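PDB 5UQZ: glucan-binding protein C, GbpC from Streptococcus mutans UA159, which binds calcium and, as a cell-wall-anchored surface protein, probably binds glucan and mediates both sucrose-dependent and sucrose-independent adherence of the bacterium. Local coordinates for residues E69-L74 against Y136-N141; K119-F124 against L172-T177; K194-M199 against P311-V316; K238-D243 against G258-S263. One frame throughout, in Å; residues are numbered along the deposited sequence.

Contact 1 (E69-L74 against Y136-N141); sequences EPEAKL and YDNIVN
Glu69 reaches over to residues 139-141 with a folded side chain. With chi1 at -71° its CG lies beside the backbone N, and a second bend at chi2 (-63°) turns the carboxylate onto the opposing backbone. CG and CD pass at about a right angle to Ile139, whose CG2 lies 3.5 Å from Glu69 CD. At the tip the oxygens take one backbone N-H each: Val140 N donates to Glu69 OE1 at 2.8 Å and almost straight (174°), Asn141 N to Glu69 OE2 at 2.8 Å through the syn lone pair. OE2 also binds Ser142 OG, and a water joins OE1 to Glu71 N and Asn138 O, so the carboxylate is pinned at both oxygens. This pair of bonds closes the irregular end of an antiparallel pairing in the beta-supersandwich, where a type I turn over Glu69-Ala72 leads into strand 73-77. There Lys73 and Asp137 form a hydrogen-bonded pair, with Lys73 N to Asp137 O at 2.8 Å. On the same face their side chains make a salt bridge, Lys73 NZ to Asp137 OD1 at 2.8 Å. Leu74 and Tyr136 point together to the other face, the Leu74 CD2 methyl set obliquely to the ring near Tyr136 CE2.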
loop_
_atom_site.group_PDB
_atom_site.type_symbol
_atom_site.label_atom_id
_atom_site.label_comp_id
_atom_site.label_asym_id
_atom_site.label_seq_id
_atom_site.Cartn_x
_atom_site.Cartn_y
_atom_site.Cartn_z
ATOM N N GLU A 69 2.582 -16.101 0.417
ATOM C CA GLU A 69 2.864 -17.237 -0.464
ATOM C C GLU A 69 4.297 -17.125 -0.943
ATOM O O GLU A 69 4.585 -16.861 -2.118
ATOM C CB GLU A 69 1.866 -17.299 -1.626
ATOM C CG GLU A 69 0.463 -17.732 -1.152
ATOM C CD GLU A 69 0.438 -19.150 -0.557
ATOM O OE1 GLU A 69 1.409 -19.931 -0.713
ATOM O OE2 GLU A 69 -0.591 -19.508 0.083
ATOM N N PRO A 70 5.252 -17.351 -0.033
ATOM C CA PRO A 70 6.654 -17.068 -0.352
ATOM C C PRO A 70 7.303 -18.134 -1.218
ATOM O O PRO A 70 8.437 -17.944 -1.659
ATOM C CB PRO A 70 7.331 -17.002 1.042
ATOM C CG PRO A 70 6.505 -17.930 1.862
ATOM C CD PRO A 70 5.070 -17.780 1.362
ATOM N N GLU A 71 6.620 -19.241 -1.494
ATOM C CA GLU A 71 7.141 -20.311 -2.342
ATOM C C GLU A 71 6.565 -20.264 -3.743
ATOM O O GLU A 71 6.891 -21.138 -4.539
ATOM C CB GLU A 71 6.829 -21.705 -1.732
ATOM C CG GLU A 71 7.286 -21.835 -0.310
ATOM C CD GLU A 71 6.925 -23.162 0.326
ATOM O OE1 GLU A 71 6.847 -24.203 -0.359
ATOM O OE2 GLU A 71 6.754 -23.192 1.564
ATOM N N ALA A 72 5.687 -19.317 -4.033
ATOM C CA ALA A 72 4.955 -19.370 -5.299
ATOM C C ALA A 72 5.906 -19.144 -6.474
ATOM O O ALA A 72 6.921 -18.441 -6.359
ATOM C CB ALA A 72 3.851 -18.333 -5.302
ATOM N N LYS A 73 5.546 -19.725 -7.617
ATOM C CA LYS A 73 6.296 -19.523 -8.848
ATOM C C LYS A 73 5.328 -19.079 -9.942
ATOM O O LYS A 73 4.119 -19.310 -9.861
ATOM C CB LYS A 73 7.057 -20.790 -9.227
ATOM C CG LYS A 73 6.175 -21.913 -9.607
ATOM C CD LYS A 73 7.034 -23.060 -10.182
ATOM C CE LYS A 73 6.236 -24.302 -10.431
ATOM N NZ LYS A 73 5.307 -24.107 -11.584
ATOM N N LEU A 74 5.908 -18.474 -10.980
ATOM C CA LEU A 74 5.173 -17.745 -12.002
ATOM C C LEU A 74 5.273 -18.371 -13.381
ATOM O O LEU A 74 6.348 -18.802 -13.785
ATOM C CB LEU A 74 6.006 -16.448 -12.295
ATOM C CG LEU A 74 6.043 -15.449 -11.171
ATOM C CD1 LEU A 74 7.127 -14.407 -11.370
ATOM C CD2 LEU A 74 4.680 -14.788 -10.920
ATOM N N TYR A 136 0.171 -18.340 -10.990
ATOM C CA TYR A 136 1.026 -18.562 -9.833
ATOM C C TYR A 136 0.687 -19.923 -9.250
ATOM O O TYR A 136 -0.498 -20.235 -8.982
ATOM C CB TYR A 136 0.748 -17.516 -8.755
ATOM C CG TYR A 136 0.871 -16.058 -9.168
ATOM C CD1 TYR A 136 -0.162 -15.404 -9.833
ATOM C CD2 TYR A 136 2.042 -15.311 -8.862
ATOM C CE1 TYR A 136 -0.086 -14.061 -10.155
ATOM C CE2 TYR A 136 2.102 -13.963 -9.150
ATOM C CZ TYR A 136 1.037 -13.336 -9.787
ATOM O OH TYR A 136 1.054 -11.998 -10.049
ATOM N N ASP A 137 1.690 -20.752 -9.045
ATOM C CA ASP A 137 1.429 -22.010 -8.371
ATOM C C ASP A 137 2.499 -22.276 -7.336
ATOM O O ASP A 137 3.321 -21.413 -7.057
ATOM C CB ASP A 137 0.996 -23.150 -9.271
ATOM C CG ASP A 137 2.039 -23.498 -10.238
ATOM O OD1 ASP A 137 3.114 -22.948 -10.188
ATOM O OD2 ASP A 137 1.822 -24.397 -11.051
ATOM N N ASN A 138 2.454 -23.464 -6.719
ATOM C CA ASN A 138 3.109 -23.715 -5.426
ATOM C C ASN A 138 2.531 -22.790 -4.345
ATOM O O ASN A 138 3.225 -21.972 -3.734
ATOM C CB ASN A 138 4.646 -23.649 -5.477
ATOM C CG ASN A 138 5.264 -24.507 -4.405
ATOM O OD1 ASN A 138 4.583 -25.173 -3.657
ATOM N ND2 ASN A 138 6.563 -24.656 -4.453
ATOM N N ILE A 139 1.210 -22.950 -4.142
ATOM C CA ILE A 139 0.415 -22.166 -3.177
ATOM C C ILE A 139 0.214 -23.083 -1.985
ATOM O O ILE A 139 -0.357 -24.186 -2.108
ATOM C CB ILE A 139 -0.931 -21.763 -3.788
ATOM C CG1 ILE A 139 -0.761 -21.072 -5.153
ATOM C CG2 ILE A 139 -1.680 -20.878 -2.806
ATOM C CD1 ILE A 139 0.157 -19.890 -5.176
ATOM N N VAL A 140 0.734 -22.637 -0.821
ATOM C CA VAL A 140 0.881 -23.537 0.314
ATOM C C VAL A 140 0.100 -23.121 1.537
ATOM O O VAL A 140 -0.140 -23.988 2.400
ATOM C CB VAL A 140 2.371 -23.752 0.688
ATOM C CG1 VAL A 140 3.149 -24.211 -0.500
ATOM C CG2 VAL A 140 3.007 -22.542 1.357
ATOM N N ASN A 141 -0.329 -21.853 1.648
ATOM C CA ASN A 141 -0.898 -21.302 2.890
ATOM C C ASN A 141 -2.312 -20.807 2.719
ATOM O O ASN A 141 -2.806 -20.201 3.677
ATOM C CB ASN A 141 -0.064 -20.105 3.367
ATOM C CG ASN A 141 1.319 -20.511 3.784
ATOM O OD1 ASN A 141 1.500 -21.548 4.411
ATOM N ND2 ASN A 141 2.318 -19.697 3.412
HETATM O O HOH W 1 3.911 -20.208 -1.586
HETATM O O HOH W 2 8.053 -25.942 -2.203
HETATM O O HOH W 3 3.329 -25.076 -13.349
#

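Contact 2 (K119-F124 against L172-T177); sequences KEDTWF and LFHDPT
Two torsions set up the meeting of Asp121 with His174: chi1 of -62° puts the Asp121 carboxylate beside its own backbone N, facing the 172-177 backbone, while chi1 of 69° wedges the His174 imidazole between its backbone N and carbonyl carbon. The site lies at the end of an antiparallel pairing in the four-stranded sheet, where strand 122-127 starts and strand 167-172 ends. Thr122 and Leu172 are a hydrogen-bonded pair there, exchanging Thr122 N to Leu172 O at 2.9 Å and Leu172 N to Thr122 O at 2.8 Å. Beyond it the side chain of Asp121 takes over from the backbone: Asp121 OD1 accepts from His174 N at 2.9 Å, on its anti side and 20° out of the carboxylate plane. Its other oxygen, OD2, comes to the edge of the Phe173 ring, 3.5 Å from Phe173 CD1. His174 ND1 is hydrogen-bonded to Ala72 O, which helps hold the ring's rotation. Over one face of that imidazole sits the carbonyl oxygen of Lys119, 3.4 Å above the plane and over its centre.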
loop_
_atom_site.group_PDB
_atom_site.type_symbol
_atom_site.label_atom_id
_atom_site.label_comp_id
_atom_site.label_asym_id
_atom_site.label_seq_id
_atom_site.Cartn_x
_atom_site.Cartn_y
_atom_site.Cartn_z
ATOM N N LYS A 119 10.731 -18.945 -10.327
ATOM C CA LYS A 119 10.693 -18.815 -8.880
ATOM C C LYS A 119 11.109 -17.441 -8.374
ATOM O O LYS A 119 11.134 -17.249 -7.150
ATOM C CB LYS A 119 11.569 -19.886 -8.234
ATOM C CG LYS A 119 11.138 -21.311 -8.665
ATOM C CD LYS A 119 11.917 -22.402 -7.902
ATOM C CE LYS A 119 13.395 -22.395 -8.160
ATOM N NZ LYS A 119 13.768 -22.596 -9.594
ATOM N N GLU A 120 11.412 -16.482 -9.259
ATOM C CA GLU A 120 11.897 -15.185 -8.789
ATOM C C GLU A 120 11.050 -14.036 -9.330
ATOM O O GLU A 120 10.303 -14.158 -10.317
ATOM C CB GLU A 120 13.359 -14.955 -9.109
ATOM C CG GLU A 120 13.553 -14.811 -10.583
ATOM C CD GLU A 120 15.032 -14.651 -10.999
ATOM O OE1 GLU A 120 15.776 -13.956 -10.297
ATOM O OE2 GLU A 120 15.456 -15.187 -12.038
ATOM N N ASP A 121 11.124 -12.927 -8.590
ATOM C CA ASP A 121 10.487 -11.701 -9.042
ATOM C C ASP A 121 10.969 -11.374 -10.450
ATOM O O ASP A 121 12.137 -11.559 -10.772
ATOM C CB ASP A 121 10.850 -10.544 -8.107
ATOM C CG ASP A 121 10.377 -10.724 -6.679
ATOM O OD1 ASP A 121 9.457 -11.530 -6.399
ATOM O OD2 ASP A 121 10.905 -9.997 -5.820
ATOM N N THR A 122 10.058 -10.889 -11.288
ATOM C CA THR A 122 10.331 -10.705 -12.715
ATOM C C THR A 122 10.081 -9.262 -13.112
ATOM O O THR A 122 9.128 -8.650 -12.652
ATOM C CB THR A 122 9.372 -11.657 -13.471
ATOM O OG1 THR A 122 9.693 -13.017 -13.092
ATOM C CG2 THR A 122 9.489 -11.557 -14.978
ATOM N N TRP A 123 10.881 -8.704 -13.994
ATOM C CA TRP A 123 10.752 -7.310 -14.431
ATOM C C TRP A 123 10.429 -7.269 -15.916
ATOM O O TRP A 123 11.060 -7.992 -16.708
ATOM C CB TRP A 123 12.081 -6.584 -14.208
ATOM C CG TRP A 123 12.410 -6.214 -12.808
ATOM C CD1 TRP A 123 13.003 -7.025 -11.851
ATOM C CD2 TRP A 123 12.255 -4.931 -12.194
ATOM N NE1 TRP A 123 13.211 -6.308 -10.690
ATOM C CE2 TRP A 123 12.766 -5.022 -10.876
ATOM C CE3 TRP A 123 11.733 -3.719 -12.636
ATOM C CZ2 TRP A 123 12.773 -3.935 -10.021
ATOM C CZ3 TRP A 123 11.728 -2.648 -11.791
ATOM C CH2 TRP A 123 12.236 -2.762 -10.491
ATOM N N PHE A 124 9.522 -6.374 -16.293
ATOM C CA PHE A 124 9.164 -6.229 -17.693
ATOM C C PHE A 124 8.490 -4.887 -17.900
ATOM O O PHE A 124 8.057 -4.238 -16.946
ATOM C CB PHE A 124 8.253 -7.369 -18.210
ATOM C CG PHE A 124 7.057 -7.656 -17.346
ATOM C CD1 PHE A 124 5.895 -6.910 -17.452
ATOM C CD2 PHE A 124 7.109 -8.697 -16.430
ATOM C CE1 PHE A 124 4.777 -7.228 -16.642
ATOM C CE2 PHE A 124 6.018 -8.999 -15.636
ATOM C CZ PHE A 124 4.857 -8.251 -15.762
ATOM N N LEU A 172 7.133 -7.579 -11.021
ATOM C CA LEU A 172 6.072 -8.511 -10.719
ATOM C C LEU A 172 6.590 -9.506 -9.693
ATOM O O LEU A 172 7.497 -10.308 -9.970
ATOM C CB LEU A 172 5.666 -9.249 -11.991
ATOM C CG LEU A 172 4.574 -10.301 -11.827
ATOM C CD1 LEU A 172 3.245 -9.667 -11.630
ATOM C CD2 LEU A 172 4.503 -11.206 -13.101
ATOM N N PHE A 173 6.008 -9.501 -8.499
ATOM C CA PHE A 173 6.515 -10.391 -7.435
ATOM C C PHE A 173 6.086 -11.821 -7.672
ATOM O O PHE A 173 4.957 -12.098 -8.106
ATOM C CB PHE A 173 5.959 -9.866 -6.105
ATOM C CG PHE A 173 6.488 -8.469 -5.795
ATOM C CD1 PHE A 173 7.860 -8.280 -5.525
ATOM C CD2 PHE A 173 5.663 -7.351 -5.925
ATOM C CE1 PHE A 173 8.344 -7.007 -5.293
ATOM C CE2 PHE A 173 6.167 -6.083 -5.704
ATOM C CZ PHE A 173 7.511 -5.916 -5.389
ATOM N N HIS A 174 6.974 -12.769 -7.348
ATOM C CA HIS A 174 6.573 -14.165 -7.526
ATOM C C HIS A 174 5.504 -14.565 -6.514
ATOM O O HIS A 174 4.748 -15.499 -6.779
ATOM C CB HIS A 174 7.768 -15.111 -7.522
ATOM C CG HIS A 174 8.437 -15.254 -6.202
ATOM N ND1 HIS A 174 8.069 -16.236 -5.312
ATOM C CD2 HIS A 174 9.418 -14.542 -5.612
ATOM C CE1 HIS A 174 8.816 -16.121 -4.224
ATOM N NE2 HIS A 174 9.661 -15.123 -4.398
ATOM N N ASP A 175 5.434 -13.863 -5.368
ATOM C CA ASP A 175 4.368 -14.069 -4.394
ATOM C C ASP A 175 3.170 -13.207 -4.802
ATOM O O ASP A 175 3.245 -11.970 -4.724
ATOM C CB ASP A 175 4.881 -13.694 -3.000
ATOM C CG ASP A 175 3.814 -13.856 -1.903
ATOM O OD1 ASP A 175 2.618 -13.942 -2.213
ATOM O OD2 ASP A 175 4.181 -13.844 -0.715
ATOM N N PRO A 176 2.044 -13.813 -5.221
ATOM C CA PRO A 176 0.936 -13.010 -5.761
ATOM C C PRO A 176 0.295 -12.115 -4.719
ATOM O O PRO A 176 -0.430 -11.180 -5.091
ATOM C CB PRO A 176 -0.075 -14.067 -6.274
ATOM C CG PRO A 176 0.235 -15.268 -5.435
ATOM C CD PRO A 176 1.728 -15.254 -5.210
ATOM N N THR A 177 0.493 -12.366 -3.421
ATOM C CA THR A 177 -0.069 -11.492 -2.403
ATOM C C THR A 177 0.660 -10.177 -2.335
ATOM O O THR A 177 0.164 -9.255 -1.660
ATOM C CB THR A 177 -0.077 -12.193 -1.028
ATOM O OG1 THR A 177 1.251 -12.324 -0.540
ATOM C CG2 THR A 177 -0.820 -13.507 -1.050
HETATM O O HOH W 4 7.780 -11.939 -4.103
#

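Contact 3 (K194-M199 against P311-V316); sequences KISVTM and PFTFTV
Val197 and Phe314 lie side by side and point the same way, the Val197 CB resting over the Phe314 ring face 3.8 Å from its centroid. Next along the same face, Met199 CG lies over the ring of Phe312, 3.3 Å from Phe312 CE2. With chi2 near anti (-165°) the sulfur reaches the edge of the other ring, Met199 SD 3.9 Å from Phe314 CE2, a Met-aromatic contact. On the reverse face Thr198 OG1 and Thr313 OG1 are hydrogen-bonded at 2.8 Å, and Asn159 ND2 serves both Thr198 OG1 and Ser196 OG. Behind these side chains the two strands run antiparallel in the large sheet of the supersandwich, tied by six backbone bonds at Ile195-Val316, Val197-Phe314 and Met199-Phe312. Further out, Phe329 stacks on Phe314, and Ile182 of the second sheet packs on Ile195, Val197 and Phe314. The chemistry thus divides by face: apolar residues join the core between the sheets, while the other face pairs Thr198 with Thr313, ties Ser196 to strand 151-160, and bridges Thr315 OG1 to Lys194 NZ through a water.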
loop_
_atom_site.group_PDB
_atom_site.type_symbol
_atom_site.label_atom_id
_atom_site.label_comp_id
_atom_site.label_asym_id
_atom_site.label_seq_id
_atom_site.Cartn_x
_atom_site.Cartn_y
_atom_site.Cartn_z
ATOM N N LYS A 194 -2.221 9.422 -15.989
ATOM C CA LYS A 194 -2.194 8.451 -14.895
ATOM C C LYS A 194 -1.674 7.126 -15.429
ATOM O O LYS A 194 -1.813 6.812 -16.624
ATOM C CB LYS A 194 -3.555 8.272 -14.269
ATOM C CG LYS A 194 -4.603 7.846 -15.142
ATOM C CD LYS A 194 -5.986 8.131 -14.463
ATOM C CE LYS A 194 -7.094 7.631 -15.367
ATOM N NZ LYS A 194 -8.426 7.693 -14.716
ATOM N N ILE A 195 -1.126 6.318 -14.518
ATOM C CA ILE A 195 -0.956 4.899 -14.764
ATOM C C ILE A 195 -2.263 4.244 -14.307
ATOM O O ILE A 195 -2.720 4.471 -13.169
ATOM C CB ILE A 195 0.243 4.344 -13.972
ATOM C CG1 ILE A 195 1.556 4.899 -14.535
ATOM C CG2 ILE A 195 0.270 2.806 -14.003
ATOM C CD1 ILE A 195 2.786 4.565 -13.699
ATOM N N SER A 196 -2.852 3.427 -15.179
ATOM C CA SER A 196 -4.121 2.753 -14.888
ATOM C C SER A 196 -3.948 1.287 -15.248
ATOM O O SER A 196 -3.509 0.988 -16.363
ATOM C CB SER A 196 -5.212 3.350 -15.782
ATOM O OG SER A 196 -6.385 2.559 -15.668
ATOM N N VAL A 197 -4.292 0.390 -14.316
ATOM C CA VAL A 197 -4.131 -1.058 -14.553
ATOM C C VAL A 197 -5.444 -1.739 -14.156
ATOM O O VAL A 197 -5.878 -1.629 -13.004
ATOM C CB VAL A 197 -2.960 -1.641 -13.724
ATOM C CG1 VAL A 197 -2.869 -3.169 -13.914
ATOM C CG2 VAL A 197 -1.638 -1.013 -14.124
ATOM N N THR A 198 -6.029 -2.484 -15.091
ATOM C CA THR A 198 -7.160 -3.334 -14.777
ATOM C C THR A 198 -6.644 -4.738 -14.468
ATOM O O THR A 198 -5.787 -5.277 -15.179
ATOM C CB THR A 198 -8.141 -3.380 -15.962
ATOM O OG1 THR A 198 -8.657 -2.072 -16.193
ATOM C CG2 THR A 198 -9.303 -4.337 -15.709
ATOM N N MET A 199 -7.181 -5.312 -13.398
ATOM C CA MET A 199 -6.768 -6.631 -12.955
ATOM C C MET A 199 -7.984 -7.496 -12.706
ATOM O O MET A 199 -9.068 -7.012 -12.355
ATOM C CB MET A 199 -5.867 -6.593 -11.772
ATOM C CG MET A 199 -5.984 -5.733 -10.704
ATOM S SD MET A 199 -4.377 -5.741 -9.687
ATOM C CE MET A 199 -4.395 -7.420 -9.080
ATOM N N PRO A 311 -13.390 -7.883 -12.733
ATOM C CA PRO A 311 -12.215 -6.972 -12.851
ATOM C C PRO A 311 -12.391 -5.681 -12.044
ATOM O O PRO A 311 -13.513 -5.193 -11.786
ATOM C CB PRO A 311 -12.169 -6.660 -14.356
ATOM C CG PRO A 311 -12.845 -7.869 -14.989
ATOM C CD PRO A 311 -13.974 -8.256 -14.045
ATOM N N PHE A 312 -11.244 -5.137 -11.656
ATOM C CA PHE A 312 -11.182 -3.850 -10.991
ATOM C C PHE A 312 -9.951 -3.130 -11.509
ATOM O O PHE A 312 -9.075 -3.740 -12.102
ATOM C CB PHE A 312 -11.171 -4.021 -9.454
ATOM C CG PHE A 312 -10.064 -4.852 -8.941
ATOM C CD1 PHE A 312 -10.202 -6.252 -8.908
ATOM C CD2 PHE A 312 -8.870 -4.282 -8.500
ATOM C CE1 PHE A 312 -9.163 -7.076 -8.445
ATOM C CE2 PHE A 312 -7.848 -5.111 -8.022
ATOM C CZ PHE A 312 -7.998 -6.499 -8.009
ATOM N N THR A 313 -9.888 -1.816 -11.283
ATOM C CA THR A 313 -8.820 -1.014 -11.886
ATOM C C THR A 313 -8.211 -0.086 -10.855
ATOM O O THR A 313 -8.934 0.657 -10.188
ATOM C CB THR A 313 -9.399 -0.178 -13.034
ATOM O OG1 THR A 313 -9.980 -1.061 -13.998
ATOM C CG2 THR A 313 -8.324 0.676 -13.709
ATOM N N PHE A 314 -6.891 -0.081 -10.729
ATOM C CA PHE A 314 -6.239 0.904 -9.880
ATOM C C PHE A 314 -5.572 1.956 -10.744
ATOM O O PHE A 314 -5.155 1.678 -11.886
ATOM C CB PHE A 314 -5.254 0.274 -8.900
ATOM C CG PHE A 314 -4.000 -0.350 -9.505
ATOM C CD1 PHE A 314 -2.890 0.466 -9.785
ATOM C CD2 PHE A 314 -3.910 -1.707 -9.696
ATOM C CE1 PHE A 314 -1.726 -0.090 -10.292
ATOM C CE2 PHE A 314 -2.718 -2.264 -10.207
ATOM C CZ PHE A 314 -1.621 -1.460 -10.493
ATOM N N THR A 315 -5.503 3.177 -10.211
ATOM C CA THR A 315 -4.841 4.254 -10.923
ATOM C C THR A 315 -3.982 5.076 -9.982
ATOM O O THR A 315 -4.246 5.169 -8.775
ATOM C CB THR A 315 -5.805 5.207 -11.694
ATOM O OG1 THR A 315 -6.537 6.000 -10.767
ATOM C CG2 THR A 315 -6.806 4.439 -12.546
ATOM N N VAL A 316 -2.973 5.714 -10.553
ATOM C CA VAL A 316 -2.139 6.661 -9.829
ATOM C C VAL A 316 -1.757 7.769 -10.787
ATOM O O VAL A 316 -1.350 7.507 -11.933
ATOM C CB VAL A 316 -0.905 5.983 -9.171
ATOM C CG1 VAL A 316 -0.058 5.209 -10.190
ATOM C CG2 VAL A 316 -0.084 6.990 -8.411
HETATM O O HOH W 5 -8.748 7.218 -11.873
#

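Contact 4 (K238-D243 against G258-S263); sequences KVNLGD and GNEIYS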
loop_
_atom_site.group_PDB
_atom_site.type_symbol
_atom_site.label_atom_id
_atom_site.label_comp_id
_atom_site.label_asym_id
_atom_site.label_seq_id
_atom_site.Cartn_x
_atom_site.Cartn_y
_atom_site.Cartn_z
ATOM N N LYS A 238 -6.091 5.574 -6.571
ATOM C CA LYS A 238 -7.529 5.302 -6.620
ATOM C C LYS A 238 -7.787 3.881 -7.081
ATOM O O LYS A 238 -6.976 3.293 -7.791
ATOM C CB LYS A 238 -8.229 6.240 -7.651
ATOM C CG LYS A 238 -7.971 7.733 -7.443
ATOM C CD LYS A 238 -8.788 8.557 -8.428
ATOM C CE LYS A 238 -8.660 10.032 -8.149
ATOM N NZ LYS A 238 -9.314 10.826 -9.212
ATOM N N VAL A 239 -8.954 3.354 -6.680
ATOM C CA VAL A 239 -9.405 2.067 -7.206
ATOM C C VAL A 239 -10.841 2.199 -7.695
ATOM O O VAL A 239 -11.710 2.673 -6.952
ATOM C CB VAL A 239 -9.294 0.940 -6.168
ATOM C CG1 VAL A 239 -9.661 -0.412 -6.835
ATOM C CG2 VAL A 239 -7.909 0.903 -5.596
ATOM N N ASN A 240 -11.116 1.751 -8.920
ATOM C CA ASN A 240 -12.466 1.583 -9.419
ATOM C C ASN A 240 -12.814 0.113 -9.208
ATOM O O ASN A 240 -12.198 -0.776 -9.818
ATOM C CB ASN A 240 -12.545 1.964 -10.892
ATOM C CG ASN A 240 -13.966 1.910 -11.411
ATOM O OD1 ASN A 240 -14.750 1.032 -11.032
ATOM N ND2 ASN A 240 -14.333 2.879 -12.271
ATOM N N LEU A 241 -13.771 -0.146 -8.322
ATOM C CA LEU A 241 -14.050 -1.518 -7.918
ATOM C C LEU A 241 -14.901 -2.278 -8.926
ATOM O O LEU A 241 -15.044 -3.506 -8.767
ATOM C CB LEU A 241 -14.752 -1.584 -6.550
ATOM C CG LEU A 241 -13.751 -1.309 -5.391
ATOM C CD1 LEU A 241 -13.188 0.105 -5.350
ATOM C CD2 LEU A 241 -14.502 -1.534 -4.116
ATOM N N GLY A 242 -15.444 -1.616 -9.945
ATOM C CA GLY A 242 -16.242 -2.363 -10.891
ATOM C C GLY A 242 -17.453 -2.940 -10.191
ATOM O O GLY A 242 -18.125 -2.276 -9.396
ATOM N N ASP A 243 -17.743 -4.201 -10.488
ATOM C CA ASP A 243 -18.843 -4.918 -9.861
ATOM C C ASP A 243 -18.536 -5.474 -8.471
ATOM O O ASP A 243 -19.423 -6.066 -7.824
ATOM C CB ASP A 243 -19.316 -6.021 -10.813
ATOM C CG ASP A 243 -20.694 -6.556 -10.458
ATOM O OD1 ASP A 243 -21.575 -5.745 -10.086
ATOM O OD2 ASP A 243 -20.870 -7.764 -10.522
ATOM N N GLY A 258 -18.204 8.486 -6.274
ATOM C CA GLY A 258 -18.797 8.050 -7.496
ATOM C C GLY A 258 -18.422 6.638 -7.769
ATOM O O GLY A 258 -18.846 5.704 -7.072
ATOM N N ASN A 259 -17.503 6.512 -8.722
ATOM C CA ASN A 259 -17.093 5.235 -9.263
ATOM C C ASN A 259 -15.810 4.709 -8.621
ATOM O O ASN A 259 -15.469 3.555 -8.836
ATOM C CB ASN A 259 -16.897 5.364 -10.804
ATOM C CG ASN A 259 -18.146 5.723 -11.550
ATOM O OD1 ASN A 259 -19.258 5.315 -11.197
ATOM N ND2 ASN A 259 -17.963 6.470 -12.634
ATOM N N GLU A 260 -15.120 5.503 -7.816
ATOM C CA GLU A 260 -13.800 5.121 -7.346
ATOM C C GLU A 260 -13.684 5.326 -5.839
ATOM O O GLU A 260 -14.363 6.166 -5.254
ATOM C CB GLU A 260 -12.760 5.972 -8.045
ATOM C CG GLU A 260 -12.624 5.691 -9.566
ATOM C CD GLU A 260 -11.643 6.624 -10.196
ATOM O OE1 GLU A 260 -11.961 7.816 -10.274
ATOM O OE2 GLU A 260 -10.528 6.186 -10.537
ATOM N N ILE A 261 -12.763 4.600 -5.224
ATOM C CA ILE A 261 -12.386 4.844 -3.830
ATOM C C ILE A 261 -11.016 5.489 -3.793
ATOM O O ILE A 261 -10.116 5.119 -4.558
ATOM C CB ILE A 261 -12.460 3.621 -2.897
ATOM C CG1 ILE A 261 -11.412 2.564 -3.253
ATOM C CG2 ILE A 261 -13.913 3.066 -2.918
ATOM C CD1 ILE A 261 -11.253 1.511 -2.156
ATOM N N TYR A 262 -10.862 6.461 -2.900
ATOM C CA TYR A 262 -9.603 7.154 -2.696
ATOM C C TYR A 262 -9.805 8.109 -1.529
ATOM O O TYR A 262 -10.922 8.315 -1.036
ATOM C CB TYR A 262 -9.128 7.923 -3.934
ATOM C CG TYR A 262 -10.059 8.930 -4.551
ATOM C CD1 TYR A 262 -11.025 8.530 -5.486
ATOM C CD2 TYR A 262 -9.958 10.279 -4.203
ATOM C CE1 TYR A 262 -11.871 9.456 -6.090
ATOM C CE2 TYR A 262 -10.818 11.230 -4.790
ATOM C CZ TYR A 262 -11.775 10.808 -5.711
ATOM O OH TYR A 262 -12.619 11.735 -6.268
ATOM N N SER A 263 -8.707 8.731 -1.115
ATOM C CA SER A 263 -8.746 9.786 -0.117
ATOM C C SER A 263 -8.944 11.106 -0.823
ATOM O O SER A 263 -8.078 11.537 -1.570
ATOM C CB SER A 263 -7.434 9.783 0.669
ATOM O OG SER A 263 -7.404 10.784 1.673
HETATM O O HOH W 6 -11.967 10.220 -9.684
#
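Lys238 lays its extended chain over the ring of Tyr262, the two side chains running alongside and pointing the same way. CE stands over the ring centre, 3.8 Å from the centroid of Tyr262 and 8° off the normal, a close CH-pi contact; Lys238 NZ follows at 4.5 Å from the same centroid as a cation-pi partner. Between the strands, Val239 and Ile261 form an antiparallel hydrogen-bonded pair, with Ile261 N to Val239 O at 2.8 Å and Val239 N to Ile261 O at 3.0 Å. The side chains of Val239, Leu241 and Ile261 gather closely on one side of this pairing of 238-240 with 260-263. Chi1 of 67° places Ile261 CG1 between its backbone N and carbonyl carbon, where Leu241 CD1 meets it at 3.7 Å and at about a right angle to its side chain. The looser, wetter parts are the tip of Lys238 and the asparagine end. Lys238 NZ and Glu260 OE1 stay 4.1 Å apart, beyond a salt bridge; a water lies between them, bonded to Lys238 NZ and very close to Glu260 OE1. Asn240 and Asn259 lie alongside with amide planes only 21° apart; Asn240 OD1 is used instead by Gly242 N in an Asx turn that ends the strand. Strand 233-240 lies between 260-263 and 312-319 in the large sheet, while Leu225 and Phe246 pack on the buried Ile261 and strand 254-257 continues the sheet beyond 260-263.

From the N terminus, the long helix 3-51 comes first, and contact 1 then closes a loop of about 60 residues between 69-74 and 136-141. Contact 2 opens inside that loop at 119-124 and closes beyond it at 172-177, so the two cross; they also touch, through Glu69 with Asp175, which ties the loop leading into strand 73-77 of the large sheet to the loop after strand 167-172 of the smaller one. Contact 3 starts afterwards and spans the longest loop, 194-199 to 311-316. Contact 4 nests within it, and backbone bonds between Thr313 and Asn240 and between Thr315 and Lys238 make the two neighbours in the large sheet, near the calcium ligand Glu237.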